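Dicer Related Helicase (PDB 6M6Q) is an RNA helicase of the RIG-I-like receptor family that probably hydrolyses ATP and acts on RNA in RNA interference, represented here by its N-terminal domain. Local coordinates at residues A193-I198 and D300-A305; S14-P19 and Y151-D156; V39-T44 and L228-V233; A164-N169 and E287-G292. One frame throughout, in Å; residues are numbered along the deposited sequence. Where two conformers were deposited one is given.

Contact 1: A193-I198 and D300-A305; sequences AARGMI and DPANRA
Two torsions, a chi1 of -79° that sets CG opposite the carbonyl carbon and a chi2 of -55°, lay the carboxamide of Asn303 along the backbone of Arg195, where it grips both polar atoms of a single residue. Asn303 OD1 accepts from Arg195 N at 2.8 Å, and the bond is nearly straight, 174° at the hydrogen. Asn303 ND2 answers with a longer bond of 3.3 Å to Arg195 O. The same nitrogen also gives, at 2.8 Å, to Asp300 OD1, which accepts on its syn lone pair. Both acceptors of ND2 lie near the amide plane, and the three bonds together fix the rotation of the amide. Ile198 approaches the Asp300 carboxylate from the opposite direction, its CG2 3.5 Å from OD1 and its CD1 3.6 Å from OD2. In one of two modelled conformers, and so less certainly, Arg195 rests its CG 3.8 Å from Ala302 CB. Arg304 of the same helix forms a salt bridge with Glu316 of the second subunit. The arrangement is a meeting of two helix starts: Arg195 stands at the N-cap of helix 196-204, and Asp300 caps helix 301-310 through weak bonds from Ala302 N and Asn303 N.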
loop_
_atom_site.group_PDB
_atom_site.type_symbol
_atom_site.label_atom_id
_atom_site.label_comp_id
_atom_site.label_asym_id
_atom_site.label_seq_id
_atom_site.Cartn_x
_atom_site.Cartn_y
_atom_site.Cartn_z
ATOM N N ALA B 193 0.838 -7.889 -5.317
ATOM C CA ALA B 193 -0.145 -8.833 -4.728
ATOM C C ALA B 193 -0.154 -10.155 -5.511
ATOM O O ALA B 193 -0.499 -11.189 -4.913
ATOM C CB ALA B 193 -1.512 -8.209 -4.706
ATOM N N ALA B 194 0.187 -10.121 -6.796
ATOM C CA ALA B 194 0.107 -11.286 -7.704
ATOM C C ALA B 194 1.086 -12.381 -7.263
ATOM O O ALA B 194 2.140 -12.053 -6.672
ATOM C CB ALA B 194 0.371 -10.860 -9.125
ATOM N N ARG B 195 0.740 -13.628 -7.581
ATOM C CA ARG B 195 1.591 -14.830 -7.380
ATOM C C ARG B 195 1.930 -15.413 -8.764
ATOM O O ARG B 195 1.114 -16.205 -9.293
ATOM C CB ARG B 195 0.877 -15.852 -6.482
ATOM C CG ARG B 195 0.484 -15.333 -5.100
ATOM C CD ARG B 195 1.618 -15.321 -4.077
ATOM N NE ARG B 195 1.924 -13.973 -3.595
ATOM C CZ ARG B 195 1.352 -13.390 -2.535
ATOM N NH1 ARG B 195 0.452 -14.045 -1.820
ATOM N NH2 ARG B 195 1.696 -12.159 -2.192
ATOM N N GLY B 196 3.067 -15.004 -9.318
ATOM C CA GLY B 196 3.489 -15.255 -10.706
ATOM C C GLY B 196 3.452 -16.719 -11.101
ATOM O O GLY B 196 3.197 -16.975 -12.280
ATOM N N MET B 197 3.808 -17.645 -10.207
ATOM C CA MET B 197 3.978 -19.075 -10.584
ATOM C C MET B 197 2.659 -19.635 -11.130
ATOM O O MET B 197 2.690 -20.339 -12.151
ATOM C CB MET B 197 4.442 -19.928 -9.413
ATOM C CG MET B 197 5.383 -20.998 -9.851
ATOM S SD MET B 197 5.683 -22.179 -8.587
ATOM C CE MET B 197 7.234 -22.863 -9.170
ATOM N N ILE B 198 1.550 -19.327 -10.472
ATOM C CA ILE B 198 0.188 -19.814 -10.838
ATOM C C ILE B 198 -0.264 -19.128 -12.147
ATOM O O ILE B 198 -0.918 -19.788 -12.969
ATOM C CB ILE B 198 -0.795 -19.576 -9.673
ATOM C CG1 ILE B 198 -0.251 -20.107 -8.340
ATOM C CG2 ILE B 198 -2.160 -20.168 -9.990
ATOM C CD1 ILE B 198 -0.851 -19.438 -7.120
ATOM N N ASP B 300 -7.195 -18.671 -8.044
ATOM C CA ASP B 300 -6.738 -18.861 -6.635
ATOM C C ASP B 300 -7.022 -17.587 -5.836
ATOM O O ASP B 300 -7.017 -16.496 -6.393
ATOM C CB ASP B 300 -5.270 -19.292 -6.578
ATOM C CG ASP B 300 -4.287 -18.189 -6.907
ATOM O OD1 ASP B 300 -4.081 -17.937 -8.120
ATOM O OD2 ASP B 300 -3.705 -17.618 -5.953
ATOM N N PRO B 301 -7.323 -17.698 -4.518
ATOM C CA PRO B 301 -7.744 -16.542 -3.719
ATOM C C PRO B 301 -6.729 -15.380 -3.642
ATOM O O PRO B 301 -7.170 -14.256 -3.438
ATOM C CB PRO B 301 -7.986 -17.145 -2.314
ATOM C CG PRO B 301 -7.239 -18.481 -2.323
ATOM C CD PRO B 301 -7.351 -18.957 -3.750
ATOM N N ALA B 302 -5.420 -15.661 -3.758
ATOM C CA ALA B 302 -4.335 -14.648 -3.688
ATOM C C ALA B 302 -4.370 -13.752 -4.937
ATOM O O ALA B 302 -4.353 -12.506 -4.786
ATOM C CB ALA B 302 -2.996 -15.319 -3.531
ATOM N N ASN B 303 -4.379 -14.360 -6.122
ATOM C CA ASN B 303 -4.380 -13.643 -7.428
ATOM C C ASN B 303 -5.757 -13.009 -7.663
ATOM O O ASN B 303 -5.811 -11.954 -8.309
ATOM C CB ASN B 303 -3.998 -14.569 -8.583
ATOM C CG ASN B 303 -2.507 -14.798 -8.670
ATOM O OD1 ASN B 303 -1.743 -13.840 -8.745
ATOM N ND2 ASN B 303 -2.081 -16.053 -8.684
ATOM N N ARG B 304 -6.820 -13.663 -7.181
ATOM C CA ARG B 304 -8.227 -13.200 -7.261
ATOM C C ARG B 304 -8.321 -11.867 -6.531
ATOM O O ARG B 304 -8.907 -10.938 -7.084
ATOM C CB ARG B 304 -9.164 -14.243 -6.634
ATOM C CG ARG B 304 -10.557 -14.311 -7.245
ATOM C CD ARG B 304 -11.352 -15.458 -6.649
ATOM N NE ARG B 304 -11.713 -15.228 -5.249
ATOM C CZ ARG B 304 -12.081 -16.183 -4.392
ATOM N NH1 ARG B 304 -12.117 -17.448 -4.775
ATOM N NH2 ARG B 304 -12.394 -15.868 -3.147
ATOM N N ALA B 305 -7.675 -11.773 -5.373
ATOM C CA ALA B 305 -7.609 -10.546 -4.550
ATOM C C ALA B 305 -6.795 -9.487 -5.288
ATOM O O ALA B 305 -7.211 -8.319 -5.280
ATOM C CB ALA B 305 -7.019 -10.848 -3.195
#

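Contact 2: S14-P19 and Y151-D156; sequences SKLRLP and YSHWED
Leu18 meets His153 and Trp154 where the N-terminal loop pairs, in antiparallel sense, with the Schellman motif that ends helix 146-152; a single beta bridge joins Leu16 to Glu155. These three residues carry the contact. Leu18 is held through its backbone as well as its side chain, since its N donates to His153 O at 2.8 Å. Two further backbone bonds flank this one: Arg17 N reaches Trp154 O at 3.2 Å and Asp156 N reaches Lys15 O at 3.0 Å. With CG anti to the backbone N (chi1 -166°), Leu18 spreads over the indole of Trp154. Its CB sits above one face toward the rim, and CD1 makes a CH-pi contact 3.8 Å from the centroid of the six-membered ring, only 10° off the normal. At the edge of the indole lies CB of Arg17, whose guanidinium continues to a salt bridge with Asp159. The His153 ring takes Leu16 CD1 over one face, stacks with Phe25, and hydrogen-bonds Asp138 through NE2, so both of its nitrogens have partners. The other of these, His153 ND1, donates in the ring plane to Leu18 O at 2.8 Å, meeting a lone pair in the carbonyl plane.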
loop_
_atom_site.group_PDB
_atom_site.type_symbol
_atom_site.label_atom_id
_atom_site.label_comp_id
_atom_site.label_asym_id
_atom_site.label_seq_id
_atom_site.Cartn_x
_atom_site.Cartn_y
_atom_site.Cartn_z
ATOM N N SER B 14 17.349 9.252 -27.397
ATOM C CA SER B 14 16.421 9.553 -28.526
ATOM C C SER B 14 15.626 8.294 -28.895
ATOM O O SER B 14 14.527 8.437 -29.466
ATOM C CB SER B 14 17.160 10.099 -29.711
ATOM O OG SER B 14 18.122 9.167 -30.178
ATOM N N LYS B 15 16.154 7.115 -28.541
ATOM C CA LYS B 15 15.571 5.798 -28.891
ATOM C C LYS B 15 14.561 5.352 -27.810
ATOM O O LYS B 15 13.839 4.363 -28.068
ATOM C CB LYS B 15 16.695 4.773 -29.077
ATOM C CG LYS B 15 17.738 5.136 -30.123
ATOM C CD LYS B 15 17.232 5.027 -31.537
ATOM C CE LYS B 15 17.993 5.902 -32.509
ATOM N NZ LYS B 15 17.624 7.334 -32.369
ATOM N N LEU B 16 14.508 6.031 -26.649
ATOM C CA LEU B 16 13.639 5.623 -25.499
ATOM C C LEU B 16 12.198 6.077 -25.778
ATOM O O LEU B 16 11.994 7.291 -25.905
ATOM C CB LEU B 16 14.133 6.249 -24.184
ATOM C CG LEU B 16 15.638 6.213 -23.909
ATOM C CD1 LEU B 16 15.948 6.894 -22.579
ATOM C CD2 LEU B 16 16.171 4.792 -23.906
ATOM N N ARG B 17 11.234 5.155 -25.772
ATOM C CA ARG B 17 9.786 5.466 -25.907
ATOM C C ARG B 17 9.184 5.786 -24.527
ATOM O O ARG B 17 8.034 6.284 -24.492
ATOM C CB ARG B 17 9.051 4.301 -26.570
ATOM C CG ARG B 17 9.350 4.154 -28.052
ATOM C CD ARG B 17 8.508 5.101 -28.901
ATOM N NE ARG B 17 9.085 5.346 -30.227
ATOM C CZ ARG B 17 10.079 6.211 -30.496
ATOM N NH1 ARG B 17 10.629 6.925 -29.528
ATOM N NH2 ARG B 17 10.524 6.346 -31.736
ATOM N N LEU B 18 9.917 5.480 -23.444
ATOM C CA LEU B 18 9.512 5.751 -22.037
ATOM C C LEU B 18 10.677 6.404 -21.298
ATOM O O LEU B 18 11.351 5.767 -20.497
ATOM C CB LEU B 18 9.081 4.443 -21.359
ATOM C CG LEU B 18 8.337 4.608 -20.032
ATOM C CD1 LEU B 18 6.831 4.710 -20.248
ATOM C CD2 LEU B 18 8.655 3.451 -19.095
ATOM N N PRO B 19 10.900 7.717 -21.495
ATOM C CA PRO B 19 11.909 8.439 -20.729
ATOM C C PRO B 19 11.483 8.640 -19.263
ATOM O O PRO B 19 10.314 8.389 -18.937
ATOM C CB PRO B 19 12.017 9.785 -21.470
ATOM C CG PRO B 19 10.625 9.991 -22.077
ATOM C CD PRO B 19 10.115 8.594 -22.381
ATOM N N TYR B 151 16.029 -1.082 -21.327
ATOM C CA TYR B 151 14.855 -1.977 -21.214
ATOM C C TYR B 151 13.812 -1.330 -20.285
ATOM O O TYR B 151 12.578 -1.445 -20.570
ATOM C CB TYR B 151 15.311 -3.361 -20.741
ATOM C CG TYR B 151 14.263 -4.436 -20.865
ATOM C CD1 TYR B 151 14.098 -5.153 -22.038
ATOM C CD2 TYR B 151 13.420 -4.731 -19.805
ATOM C CE1 TYR B 151 13.111 -6.124 -22.164
ATOM C CE2 TYR B 151 12.438 -5.707 -19.908
ATOM C CZ TYR B 151 12.285 -6.411 -21.090
ATOM O OH TYR B 151 11.306 -7.357 -21.209
ATOM N N SER B 152 14.287 -0.624 -19.248
ATOM C CA SER B 152 13.450 0.072 -18.234
ATOM C C SER B 152 12.816 1.337 -18.839
ATOM O O SER B 152 11.840 1.859 -18.237
ATOM C CB SER B 152 14.255 0.388 -16.986
ATOM O OG SER B 152 15.023 1.571 -17.148
ATOM N N HIS B 153 13.322 1.780 -20.002
ATOM C CA HIS B 153 12.911 3.026 -20.706
ATOM C C HIS B 153 12.277 2.718 -22.084
ATOM O O HIS B 153 11.945 3.685 -22.795
ATOM C CB HIS B 153 14.128 3.937 -20.865
ATOM C CG HIS B 153 14.513 4.668 -19.630
ATOM N ND1 HIS B 153 13.756 5.694 -19.120
ATOM C CD2 HIS B 153 15.614 4.584 -18.850
ATOM C CE1 HIS B 153 14.359 6.186 -18.052
ATOM N NE2 HIS B 153 15.501 5.533 -17.876
ATOM N N TRP B 154 12.130 1.437 -22.457
ATOM C CA TRP B 154 11.569 0.993 -23.774
ATOM C C TRP B 154 12.456 1.502 -24.942
ATOM O O TRP B 154 11.897 2.072 -25.927
ATOM C CB TRP B 154 10.113 1.475 -23.963
ATOM C CG TRP B 154 9.119 1.060 -22.920
ATOM C CD1 TRP B 154 9.287 0.150 -21.911
ATOM C CD2 TRP B 154 7.744 1.494 -22.840
ATOM N NE1 TRP B 154 8.123 0.017 -21.196
ATOM C CE2 TRP B 154 7.158 0.826 -21.747
ATOM C CE3 TRP B 154 6.964 2.398 -23.567
ATOM C CZ2 TRP B 154 5.833 1.034 -21.370
ATOM C CZ3 TRP B 154 5.653 2.601 -23.195
ATOM C CH2 TRP B 154 5.094 1.918 -22.120
ATOM N N GLU B 155 13.766 1.281 -24.869
ATOM C CA GLU B 155 14.736 1.631 -25.936
ATOM C C GLU B 155 14.443 0.804 -27.198
ATOM O O GLU B 155 14.234 -0.420 -27.073
ATOM C CB GLU B 155 16.157 1.381 -25.436
ATOM C CG GLU B 155 17.233 1.984 -26.295
ATOM C CD GLU B 155 18.621 1.800 -25.723
ATOM O OE1 GLU B 155 18.976 0.644 -25.420
ATOM O OE2 GLU B 155 19.330 2.808 -25.556
ATOM N N ASP B 156 14.456 1.470 -28.362
ATOM C CA ASP B 156 14.325 0.886 -29.730
ATOM C C ASP B 156 12.943 0.229 -29.885
ATOM O O ASP B 156 12.802 -0.626 -30.776
ATOM C CB ASP B 156 15.458 -0.106 -30.056
ATOM C CG ASP B 156 16.865 0.469 -29.953
ATOM O OD1 ASP B 156 17.019 1.709 -30.122
ATOM O OD2 ASP B 156 17.798 -0.328 -29.697
#

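Contact 3: V39-T44 and L228-V233; sequences VCVEST and LSTDLV
Thr230, at the N-cap of helix 231-236, approaches the last part of helix 33-42 at Glu42, with 6.2 Å between the CA atoms of the two residues. From there the contact divides into an apolar side and a polar side. On the apolar side Val41 points its two methyls at different partners: CG1 lies 3.9 Å from Thr230 CG2, the two side chains crossing at about a right angle, and CG2 lies 4.1 Å from Val233 CG2. Leu232 adds a more distant touch to CG1. The methyl of Thr230 also rests on the backbone of Glu42, 3.7 Å from Glu42 N. Its hydroxyl is hydrogen-bonded to Asp38 of the facing helix and also accepts a weak capping bond from Val233 N. On the polar side the Glu42 chain runs out fully extended from a chi1 of -176°, bringing OE2 within 3.4 Å of Ser229 CB. A water donates to Glu42 OE2 at 3.2 Å; it also lies close to Ser229 OG, at a distance too short to be taken at face value. Asp38 of helix 33-42 accepts from Ser229 N as well, binding the turn before the cap. The whole is a helix N-cap docked on the C-terminal part of another helix, within an N-terminal region that is probably CARD-like, as in the RIG-I-like receptors.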
loop_
_atom_site.group_PDB
_atom_site.type_symbol
_atom_site.label_atom_id
_atom_site.label_comp_id
_atom_site.label_asym_id
_atom_site.label_seq_id
_atom_site.Cartn_x
_atom_site.Cartn_y
_atom_site.Cartn_z
ATOM N N VAL B 39 21.603 -4.923 -6.908
ATOM C CA VAL B 39 22.773 -4.146 -7.434
ATOM C C VAL B 39 23.425 -3.373 -6.272
ATOM O O VAL B 39 24.663 -3.434 -6.133
ATOM C CB VAL B 39 22.347 -3.203 -8.588
ATOM C CG1 VAL B 39 23.386 -2.126 -8.878
ATOM C CG2 VAL B 39 22.025 -3.976 -9.864
ATOM N N CYS B 40 22.624 -2.710 -5.441
ATOM C CA CYS B 40 23.106 -1.953 -4.256
ATOM C C CYS B 40 23.812 -2.913 -3.282
ATOM O O CYS B 40 24.829 -2.519 -2.722
ATOM C CB CYS B 40 21.968 -1.211 -3.554
ATOM S SG CYS B 40 21.199 0.091 -4.556
ATOM N N VAL B 41 23.303 -4.133 -3.119
ATOM C CA VAL B 41 23.854 -5.137 -2.163
ATOM C C VAL B 41 25.135 -5.736 -2.751
ATOM O O VAL B 41 26.102 -5.889 -2.002
ATOM C CB VAL B 41 22.822 -6.224 -1.829
ATOM C CG1 VAL B 41 23.472 -7.428 -1.154
ATOM C CG2 VAL B 41 21.686 -5.672 -0.977
ATOM N N GLU B 42 25.142 -6.002 -4.060
ATOM C CA GLU B 42 26.310 -6.515 -4.832
ATOM C C GLU B 42 27.501 -5.563 -4.674
ATOM O O GLU B 42 28.628 -6.062 -4.632
ATOM C CB GLU B 42 25.925 -6.662 -6.302
ATOM C CG GLU B 42 27.008 -7.263 -7.187
ATOM C CD GLU B 42 26.648 -7.261 -8.670
ATOM O OE1 GLU B 42 26.122 -6.227 -9.153
ATOM O OE2 GLU B 42 26.859 -8.297 -9.335
ATOM N N SER B 43 27.242 -4.243 -4.599
ATOM C CA SER B 43 28.262 -3.153 -4.668
ATOM C C SER B 43 29.028 -3.013 -3.344
ATOM O O SER B 43 30.128 -2.441 -3.371
ATOM C CB SER B 43 27.641 -1.836 -5.064
ATOM O OG SER B 43 26.789 -1.355 -4.051
ATOM N N THR B 44 28.480 -3.520 -2.231
ATOM C CA THR B 44 29.159 -3.528 -0.901
ATOM C C THR B 44 30.396 -4.438 -0.989
ATOM O O THR B 44 30.220 -5.667 -1.104
ATOM C CB THR B 44 28.197 -3.932 0.233
ATOM O OG1 THR B 44 27.755 -5.272 0.019
ATOM C CG2 THR B 44 26.993 -3.021 0.344
ATOM N N LEU B 228 19.087 -12.165 -10.399
ATOM C CA LEU B 228 19.748 -11.526 -9.241
ATOM C C LEU B 228 21.124 -12.156 -9.093
ATOM O O LEU B 228 21.270 -13.337 -9.445
ATOM C CB LEU B 228 18.891 -11.698 -7.983
ATOM C CG LEU B 228 17.433 -11.229 -8.097
ATOM C CD1 LEU B 228 16.654 -11.579 -6.832
ATOM C CD2 LEU B 228 17.345 -9.723 -8.382
ATOM N N SER B 229 22.103 -11.354 -8.688
ATOM C CA SER B 229 23.535 -11.717 -8.586
ATOM C C SER B 229 23.876 -12.165 -7.158
ATOM O O SER B 229 24.878 -12.893 -7.022
ATOM C CB SER B 229 24.415 -10.573 -9.011
ATOM O OG SER B 229 24.090 -10.132 -10.317
ATOM N N THR B 230 23.115 -11.728 -6.133
ATOM C CA THR B 230 23.441 -12.012 -4.697
ATOM C C THR B 230 22.576 -13.167 -4.165
ATOM O O THR B 230 21.424 -13.312 -4.584
ATOM C CB THR B 230 23.352 -10.766 -3.788
ATOM O OG1 THR B 230 21.994 -10.413 -3.520
ATOM C CG2 THR B 230 24.087 -9.571 -4.350
ATOM N N ASP B 231 23.117 -13.943 -3.244
ATOM C CA ASP B 231 22.364 -14.996 -2.520
ATOM C C ASP B 231 21.402 -14.315 -1.549
ATOM O O ASP B 231 20.253 -14.804 -1.424
ATOM C CB ASP B 231 23.320 -15.979 -1.837
ATOM C CG ASP B 231 24.128 -16.808 -2.830
ATOM O OD1 ASP B 231 24.241 -18.032 -2.623
ATOM O OD2 ASP B 231 24.615 -16.224 -3.819
ATOM N N LEU B 232 21.829 -13.186 -0.955
ATOM C CA LEU B 232 21.109 -12.456 0.131
ATOM C C LEU B 232 19.700 -12.072 -0.339
ATOM O O LEU B 232 18.741 -12.311 0.419
ATOM C CB LEU B 232 21.916 -11.214 0.516
ATOM C CG LEU B 232 21.427 -10.441 1.744
ATOM C CD1 LEU B 232 22.605 -9.853 2.504
ATOM C CD2 LEU B 232 20.445 -9.334 1.364
ATOM N N VAL B 233 19.586 -11.459 -1.516
ATOM C CA VAL B 233 18.302 -10.936 -2.053
ATOM C C VAL B 233 17.501 -12.121 -2.595
ATOM O O VAL B 233 16.290 -12.180 -2.363
ATOM C CB VAL B 233 18.532 -9.841 -3.119
ATOM C CG1 VAL B 233 17.219 -9.369 -3.750
ATOM C CG2 VAL B 233 19.304 -8.648 -2.546
HETATM O O HOH W 1 25.736 -9.448 -12.112
#

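Contact 4: A164-N169 and E287-G292; sequences AETFKN and EEWYYG
Thr166 and Trp289 form the close-packed part of this contact, their side chains coming from opposite directions between two helices. Thr166 CB lies 3.7 Å from Trp289 CZ2, and Thr166 CG2 is 3.8 Å from the same ring carbon, so the CZ2 corner of the indole rests against the threonine. A chi1 of 68° places CG of Trp289 between the backbone N and the carbonyl carbon, which directs the ring across to the facing helix. The backbone N of Phe167 lies at the indole edge, near the ring plane, 4.2 Å from Trp289 CZ2. This buried side is continued by aromatic and aliphatic residues: Phe275 meets Trp289 edge to face, Phe171 does the same with Phe167, and Ile272 touches both Trp289 and Phe167. The methyl of Thr166 faces the second helix, while its hydroxyl bonds back to Leu162 O.

The other side is looser and more polar. Glu287, partly exposed, lays CG 3.8 Å from Thr166 CG2; its carboxylate stays beside that methyl, Glu287 OE2 3.9 Å from Thr166 CG2, on the side where Glu165 is exposed. The two acids remain 6.5 Å apart between Glu165 OE1 and Glu287 OE2, a like-charge pair that may slightly disfavour a closer approach. No hydrogen bond crosses between the segments. They meet through van der Waals contact, inclined at 40° with axes 11.0 Å apart at their closest, a spacing bridged by the large indole: a helix-helix packing interface of the kind that builds a helical bundle.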
loop_
_atom_site.group_PDB
_atom_site.type_symbol
_atom_site.label_atom_id
_atom_site.label_comp_id
_atom_site.label_asym_id
_atom_site.label_seq_id
_atom_site.Cartn_x
_atom_site.Cartn_y
_atom_site.Cartn_z
ATOM N N ALA B 164 1.820 -1.445 -25.797
ATOM C CA ALA B 164 2.217 -0.341 -24.897
ATOM C C ALA B 164 0.979 0.460 -24.487
ATOM O O ALA B 164 0.904 0.838 -23.321
ATOM C CB ALA B 164 3.254 0.538 -25.551
ATOM N N GLU B 165 0.044 0.677 -25.417
ATOM C CA GLU B 165 -1.215 1.435 -25.199
ATOM C C GLU B 165 -2.115 0.660 -24.239
ATOM O O GLU B 165 -2.582 1.272 -23.269
ATOM C CB GLU B 165 -1.930 1.705 -26.524
ATOM C CG GLU B 165 -3.249 2.459 -26.352
ATOM C CD GLU B 165 -4.228 2.381 -27.528
ATOM O OE1 GLU B 165 -5.457 2.553 -27.295
ATOM O OE2 GLU B 165 -3.770 2.155 -28.672
ATOM N N THR B 166 -2.285 -0.647 -24.448
ATOM C CA THR B 166 -3.116 -1.515 -23.560
ATOM C C THR B 166 -2.555 -1.471 -22.124
ATOM O O THR B 166 -3.323 -1.236 -21.204
ATOM C CB THR B 166 -3.195 -2.956 -24.086
ATOM O OG1 THR B 166 -3.394 -2.931 -25.498
ATOM C CG2 THR B 166 -4.288 -3.759 -23.419
ATOM N N PHE B 167 -1.239 -1.633 -21.981
ATOM C CA PHE B 167 -0.482 -1.604 -20.703
ATOM C C PHE B 167 -0.772 -0.300 -19.954
ATOM O O PHE B 167 -1.172 -0.363 -18.779
ATOM C CB PHE B 167 1.008 -1.750 -20.993
ATOM C CG PHE B 167 1.888 -1.945 -19.797
ATOM C CD1 PHE B 167 2.447 -0.859 -19.144
ATOM C CD2 PHE B 167 2.268 -3.220 -19.403
ATOM C CE1 PHE B 167 3.335 -1.048 -18.096
ATOM C CE2 PHE B 167 3.157 -3.407 -18.358
ATOM C CZ PHE B 167 3.681 -2.321 -17.701
ATOM N N LYS B 168 -0.604 0.844 -20.623
ATOM C CA LYS B 168 -0.833 2.193 -20.027
ATOM C C LYS B 168 -2.293 2.320 -19.580
ATOM O O LYS B 168 -2.526 2.923 -18.535
ATOM C CB LYS B 168 -0.493 3.303 -21.023
ATOM C CG LYS B 168 0.988 3.626 -21.130
ATOM C CD LYS B 168 1.332 4.587 -22.261
ATOM C CE LYS B 168 2.821 4.862 -22.375
ATOM N NZ LYS B 168 3.173 5.419 -23.701
ATOM N N ASN B 169 -3.218 1.742 -20.349
ATOM C CA ASN B 169 -4.684 1.911 -20.181
ATOM C C ASN B 169 -5.196 1.030 -19.038
ATOM O O ASN B 169 -6.022 1.517 -18.262
ATOM C CB ASN B 169 -5.449 1.607 -21.473
ATOM C CG ASN B 169 -5.431 2.747 -22.479
ATOM O OD1 ASN B 169 -5.832 2.560 -23.623
ATOM N ND2 ASN B 169 -4.958 3.925 -22.074
ATOM N N GLU B 287 -6.188 -7.375 -27.318
ATOM C CA GLU B 287 -6.179 -7.376 -25.831
ATOM C C GLU B 287 -6.373 -8.808 -25.298
ATOM O O GLU B 287 -6.662 -8.945 -24.100
ATOM C CB GLU B 287 -7.266 -6.445 -25.292
ATOM C CG GLU B 287 -7.110 -5.000 -25.723
ATOM C CD GLU B 287 -8.184 -4.056 -25.199
ATOM O OE1 GLU B 287 -9.371 -4.453 -25.189
ATOM O OE2 GLU B 287 -7.830 -2.916 -24.803
ATOM N N GLU B 288 -6.127 -9.828 -26.135
ATOM C CA GLU B 288 -6.248 -11.274 -25.788
ATOM C C GLU B 288 -5.287 -11.601 -24.647
ATOM O O GLU B 288 -5.669 -12.425 -23.781
ATOM C CB GLU B 288 -5.919 -12.150 -26.997
ATOM C CG GLU B 288 -6.782 -13.388 -27.116
ATOM C CD GLU B 288 -6.889 -13.950 -28.528
ATOM O OE1 GLU B 288 -5.879 -14.501 -29.034
ATOM O OE2 GLU B 288 -7.977 -13.828 -29.125
ATOM N N TRP B 289 -4.087 -10.988 -24.654
ATOM C CA TRP B 289 -3.040 -11.213 -23.626
ATOM C C TRP B 289 -3.532 -10.719 -22.262
ATOM O O TRP B 289 -3.286 -11.434 -21.252
ATOM C CB TRP B 289 -1.703 -10.581 -24.023
ATOM C CG TRP B 289 -1.660 -9.086 -24.063
ATOM C CD1 TRP B 289 -1.690 -8.307 -25.180
ATOM C CD2 TRP B 289 -1.411 -8.191 -22.962
ATOM N NE1 TRP B 289 -1.512 -6.989 -24.852
ATOM C CE2 TRP B 289 -1.352 -6.887 -23.497
ATOM C CE3 TRP B 289 -1.247 -8.355 -21.581
ATOM C CZ2 TRP B 289 -1.150 -5.763 -22.698
ATOM C CZ3 TRP B 289 -1.044 -7.244 -20.795
ATOM C CH2 TRP B 289 -1.006 -5.966 -21.347
ATOM N N TYR B 290 -4.218 -9.569 -22.232
ATOM C CA TYR B 290 -4.731 -8.930 -20.993
ATOM C C TYR B 290 -5.835 -9.806 -20.395
ATOM O O TYR B 290 -5.771 -10.096 -19.193
ATOM C CB TYR B 290 -5.194 -7.493 -21.257
ATOM C CG TYR B 290 -5.925 -6.870 -20.093
ATOM C CD1 TYR B 290 -7.308 -6.734 -20.103
ATOM C CD2 TYR B 290 -5.260 -6.574 -18.921
ATOM C CE1 TYR B 290 -7.993 -6.228 -19.013
ATOM C CE2 TYR B 290 -5.929 -6.063 -17.820
ATOM C CZ TYR B 290 -7.301 -5.885 -17.867
ATOM O OH TYR B 290 -7.969 -5.387 -16.785
ATOM N N TYR B 291 -6.804 -10.234 -21.209
ATOM C CA TYR B 291 -7.934 -11.087 -20.760
ATOM C C TYR B 291 -7.393 -12.486 -20.433
ATOM O O TYR B 291 -7.946 -13.131 -19.543
ATOM C CB TYR B 291 -9.075 -11.070 -21.791
ATOM C CG TYR B 291 -9.712 -9.713 -21.973
ATOM C CD1 TYR B 291 -10.166 -8.989 -20.881
ATOM C CD2 TYR B 291 -9.829 -9.125 -23.227
ATOM C CE1 TYR B 291 -10.712 -7.721 -21.023
ATOM C CE2 TYR B 291 -10.371 -7.856 -23.386
ATOM C CZ TYR B 291 -10.811 -7.150 -22.278
ATOM O OH TYR B 291 -11.361 -5.905 -22.413
ATOM N N GLY B 292 -6.309 -12.906 -21.091
ATOM C CA GLY B 292 -5.582 -14.159 -20.788
ATOM C C GLY B 292 -4.962 -14.143 -19.395
ATOM O O GLY B 292 -4.963 -15.195 -18.731
#

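How the contacts relate
Contacts 2 and 4 are the only two of the four that touch: Trp154 CZ3 packs 3.7 Å from Lys168 CE and 3.9 Å from Ala164 CB, so the indole that receives Leu18 also covers the helix whose other side meets Trp289. Contacts 1 and 4 interleave along the chain, and their second segments lie on successive helices 288-295 and 301-310; their centres are 18 Å apart and their nearest atoms about 8 Å. Contact 3 lies across the chain's centre from contacts 1 and 4, and of the other three it is nearest to contact 2, at 25 Å between centres. The family's helicase and C-terminal regulatory domains lie outside this piece.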